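Local structure of BH0493 protein (Bacillus halodurans C-125, 2QEE) at residues F324-F329 / N337-M342. The protein binds zinc and is probably a metal-dependent enzyme of the amidohydrolase superfamily. Sequence-based numbering, arbitrary orientation.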
ATOM      1  N   PHE C 324     -16.491   6.450   4.748  1.00 11.43           N
ATOM      2  CA  PHE C 324     -16.467   7.833   4.299  1.00 11.15           C
ATOM      3  C   PHE C 324     -15.066   8.409   4.357  1.00 13.37           C
ATOM      4  O   PHE C 324     -14.312   8.099   5.338  1.00 14.24           O
ATOM      5  CB  PHE C 324     -17.441   8.720   5.093  1.00 14.45           C
ATOM      6  CG  PHE C 324     -17.016   8.981   6.524  1.00 11.95           C
ATOM      7  CD1 PHE C 324     -16.312  10.156   6.877  1.00 14.16           C
ATOM      8  CD2 PHE C 324     -17.355   8.062   7.523  1.00 12.88           C
ATOM      9  CE1 PHE C 324     -15.953  10.409   8.219  1.00 15.51           C
ATOM     10  CE2 PHE C 324     -17.009   8.308   8.891  1.00 14.16           C
ATOM     11  CZ  PHE C 324     -16.288   9.519   9.206  1.00 11.26           C
ATOM     12  N   GLY C 325     -14.710   9.127   3.302  1.00 14.86           N
ATOM     13  CA  GLY C 325     -13.653  10.136   3.341  1.00 14.30           C
ATOM     14  C   GLY C 325     -12.234   9.560   3.418  1.00 15.27           C
ATOM     15  O   GLY C 325     -11.993   8.364   3.590  1.00 12.86           O
ATOM     16  N   CYS C 326     -11.300  10.490   3.284  1.00 15.75           N
ATOM     17  CA  CYS C 326      -9.913  10.188   3.397  1.00 13.92           C
ATOM     18  C   CYS C 326      -9.413  11.082   4.481  1.00 15.38           C
ATOM     19  O   CYS C 326      -9.134  12.240   4.247  1.00 17.30           O
ATOM     20  CB  CYS C 326      -9.245  10.537   2.052  1.00 15.32           C
ATOM     21  SG  CYS C 326      -9.948   9.660   0.631  1.00 16.72           S
ATOM     22  N   TRP C 327      -9.301  10.506   5.672  1.00 13.85           N
ATOM     23  CA  TRP C 327      -9.136  11.274   6.878  1.00 15.46           C
ATOM     24  C   TRP C 327      -7.670  11.635   7.119  1.00 18.74           C
ATOM     25  O   TRP C 327      -6.820  10.723   7.187  1.00 16.97           O
ATOM     26  CB  TRP C 327      -9.645  10.347   8.015  1.00 18.25           C
ATOM     27  CG  TRP C 327      -9.691  10.930   9.387  1.00 17.62           C
ATOM     28  CD1 TRP C 327      -9.917  12.233   9.722  1.00 21.98           C
ATOM     29  CD2 TRP C 327      -9.526  10.212  10.628  1.00 17.19           C
ATOM     30  NE1 TRP C 327      -9.874  12.375  11.100  1.00 21.88           N
ATOM     31  CE2 TRP C 327      -9.645  11.159  11.677  1.00 20.46           C
ATOM     32  CE3 TRP C 327      -9.313   8.866  10.950  1.00 16.22           C
ATOM     33  CZ2 TRP C 327      -9.536  10.802  13.039  1.00 21.46           C
ATOM     34  CZ3 TRP C 327      -9.217   8.514  12.311  1.00 17.34           C
ATOM     35  CH2 TRP C 327      -9.318   9.475  13.322  1.00 20.34           C
ATOM     36  N   TRP C 328      -7.417  12.933   7.276  1.00 16.90           N
ATOM     37  CA  TRP C 328      -6.205  13.479   7.932  1.00 18.76           C
ATOM     38  C   TRP C 328      -4.922  13.031   7.189  1.00 16.82           C
ATOM     39  O   TRP C 328      -4.609  13.521   6.097  1.00 16.28           O
ATOM     40  CB  TRP C 328      -6.211  12.982   9.384  1.00 20.66           C
ATOM     41  CG  TRP C 328      -5.329  13.635  10.352  1.00 21.44           C
ATOM     42  CD1 TRP C 328      -4.314  14.543  10.134  1.00 22.16           C
ATOM     43  CD2 TRP C 328      -5.424  13.457  11.772  1.00 21.38           C
ATOM     44  NE1 TRP C 328      -3.767  14.927  11.370  1.00 23.86           N
ATOM     45  CE2 TRP C 328      -4.442  14.271  12.367  1.00 22.35           C
ATOM     46  CE3 TRP C 328      -6.245  12.672  12.587  1.00 26.78           C
ATOM     47  CZ2 TRP C 328      -4.251  14.312  13.755  1.00 22.34           C
ATOM     48  CZ3 TRP C 328      -6.069  12.729  13.967  1.00 24.91           C
ATOM     49  CH2 TRP C 328      -5.076  13.548  14.530  1.00 26.82           C
ATOM     50  N   PHE C 329      -4.223  12.035   7.710  1.00 16.54           N
ATOM     51  CA  PHE C 329      -2.956  11.582   7.050  1.00 15.44           C
ATOM     52  C   PHE C 329      -3.218  10.805   5.733  1.00 13.09           C
ATOM     53  O   PHE C 329      -2.313  10.570   4.943  1.00 13.79           O
ATOM     54  CB  PHE C 329      -2.104  10.758   7.991  1.00 16.04           C
ATOM     55  CG  PHE C 329      -1.778  11.479   9.259  1.00  9.15           C
ATOM     56  CD1 PHE C 329      -1.188  12.722   9.238  1.00 18.49           C
ATOM     57  CD2 PHE C 329      -2.078  10.878  10.492  1.00 15.34           C
ATOM     58  CE1 PHE C 329      -0.912  13.364  10.436  1.00 18.57           C
ATOM     59  CE2 PHE C 329      -1.812  11.510  11.673  1.00 15.11           C
ATOM     60  CZ  PHE C 329      -1.244  12.729  11.660  1.00 18.97           C
ATOM     61  N   ASN C 337      -6.226   9.225  -4.243  1.00 10.78           N
ATOM     62  CA  ASN C 337      -6.395   8.557  -5.530  1.00 11.85           C
ATOM     63  C   ASN C 337      -6.481   7.016  -5.324  1.00 11.64           C
ATOM     64  O   ASN C 337      -7.397   6.325  -5.833  1.00 13.25           O
ATOM     65  CB  ASN C 337      -5.190   8.880  -6.418  1.00 12.54           C
ATOM     66  CG  ASN C 337      -5.329   8.208  -7.772  1.00 15.23           C
ATOM     67  OD1 ASN C 337      -6.298   8.486  -8.493  1.00 13.04           O
ATOM     68  ND2 ASN C 337      -4.414   7.324  -8.082  1.00 15.50           N
ATOM     69  N   GLU C 338      -5.506   6.410  -4.633  1.00  9.98           N
ATOM     70  CA  GLU C 338      -5.574   4.950  -4.465  1.00 10.45           C
ATOM     71  C   GLU C 338      -6.825   4.514  -3.713  1.00 10.93           C
ATOM     72  O   GLU C 338      -7.462   3.521  -4.125  1.00 11.01           O
ATOM     73  CB  GLU C 338      -4.297   4.366  -3.856  1.00 10.84           C
ATOM     74  CG  GLU C 338      -4.109   4.662  -2.336  1.00 10.82           C
ATOM     75  CD  GLU C 338      -2.812   3.978  -1.768  1.00 11.18           C
ATOM     76  OE1 GLU C 338      -2.777   3.653  -0.553  1.00 14.28           O
ATOM     77  OE2 GLU C 338      -1.825   3.796  -2.532  1.00 15.66           O
ATOM     78  N   MET C 339      -7.221   5.259  -2.665  1.00 10.44           N
ATOM     79  CA  MET C 339      -8.364   4.863  -1.886  1.00 11.91           C
ATOM     80  C   MET C 339      -9.634   4.941  -2.739  1.00 11.77           C
ATOM     81  O   MET C 339     -10.450   4.051  -2.680  1.00 10.93           O
ATOM     82  CB  MET C 339      -8.492   5.809  -0.683  1.00  9.95           C
ATOM     83  CG  MET C 339      -7.527   5.447   0.469  1.00  9.72           C
ATOM     84  SD  MET C 339      -7.731   6.678   1.817  1.00 14.00           S
ATOM     85  CE  MET C 339      -9.457   6.328   2.298  1.00 13.12           C
ATOM     86  N   THR C 340      -9.822   6.039  -3.473  1.00 10.48           N
ATOM     87  CA  THR C 340     -11.030   6.263  -4.262  1.00 10.56           C
ATOM     88  C   THR C 340     -11.162   5.172  -5.351  1.00 11.75           C
ATOM     89  O   THR C 340     -12.245   4.684  -5.607  1.00 11.96           O
ATOM     90  CB  THR C 340     -11.059   7.723  -4.801  1.00 11.11           C
ATOM     91  OG1 THR C 340     -11.003   8.635  -3.667  1.00 10.81           O
ATOM     92  CG2 THR C 340     -12.332   8.026  -5.593  1.00 10.36           C
ATOM     93  N   ARG C 341     -10.040   4.797  -5.963  1.00 10.42           N
ATOM     94  CA  ARG C 341     -10.056   3.753  -6.978  1.00  9.36           C
ATOM     95  C   ARG C 341     -10.415   2.397  -6.373  1.00 10.09           C
ATOM     96  O   ARG C 341     -11.249   1.671  -6.923  1.00 13.63           O
ATOM     97  CB  ARG C 341      -8.688   3.710  -7.716  1.00 10.66           C
ATOM     98  CG  ARG C 341      -8.532   4.949  -8.614  1.00 12.73           C
ATOM     99  CD  ARG C 341      -7.201   5.047  -9.291  1.00 12.20           C
ATOM    100  NE  ARG C 341      -7.193   6.257 -10.142  1.00 13.36           N
ATOM    101  CZ  ARG C 341      -7.695   6.284 -11.400  1.00 14.43           C
ATOM    102  NH1 ARG C 341      -8.173   5.154 -11.988  1.00 13.32           N
ATOM    103  NH2 ARG C 341      -7.695   7.412 -12.069  1.00 15.58           N
ATOM    104  N   MET C 342      -9.779   2.020  -5.266  1.00 10.67           N
ATOM    105  CA  MET C 342     -10.087   0.751  -4.588  1.00 10.67           C
ATOM    106  C   MET C 342     -11.565   0.705  -4.193  1.00 12.29           C
ATOM    107  O   MET C 342     -12.257  -0.279  -4.436  1.00 11.65           O
ATOM    108  CB  MET C 342      -9.224   0.505  -3.323  1.00 11.52           C
ATOM    109  CG  MET C 342      -7.715   0.277  -3.656  1.00 14.14           C
ATOM    110  SD  MET C 342      -6.860  -0.231  -2.154  1.00 14.60           S
ATOM    111  CE  MET C 342      -6.826   1.265  -1.133  1.00 14.69           C
TER
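Met339 sets CG anti to its carbonyl carbon (chi1 -80°), runs straight through chi2 and bends at chi3 (64°), which brings CE onto Gly325 O; Cys326, with SG likewise anti to its own carbonyl carbon, meets the bent end. The two sulfurs, thioether against thiol, are in van der Waals contact, Met339 SD 3.9 Å from Cys326 SG. Met339 CE, 3.8 Å from Cys326 SG, also sits 3.5 Å from Gly325 O. No hydrogen bond joins the two segments; the C=O and N-H of the Gly325-Cys326 peptide each have a partner, Arg343 of the same helix and Gln354 OE1. The contact packs helix 333-347 against the loop leaving strand 321-323, a beta-alpha unit consistent with the (beta/alpha)-barrel of the amidohydrolase superfamily. Gly325 is about 8 Å from the side chains of His28 and Asp357, which bind the zinc. Gln308 of helix 308-317 touches Met339 as well. An alanine in place of Met339 would probably open a gap beside Cys326 SG and take the methyl away from Gly325 O. The buried contacts with Cys326 are apolar and imply van der Waals cohesion, while Met339 CE, made slightly positive by its sulfur, may add a weak attraction to Gly325 O.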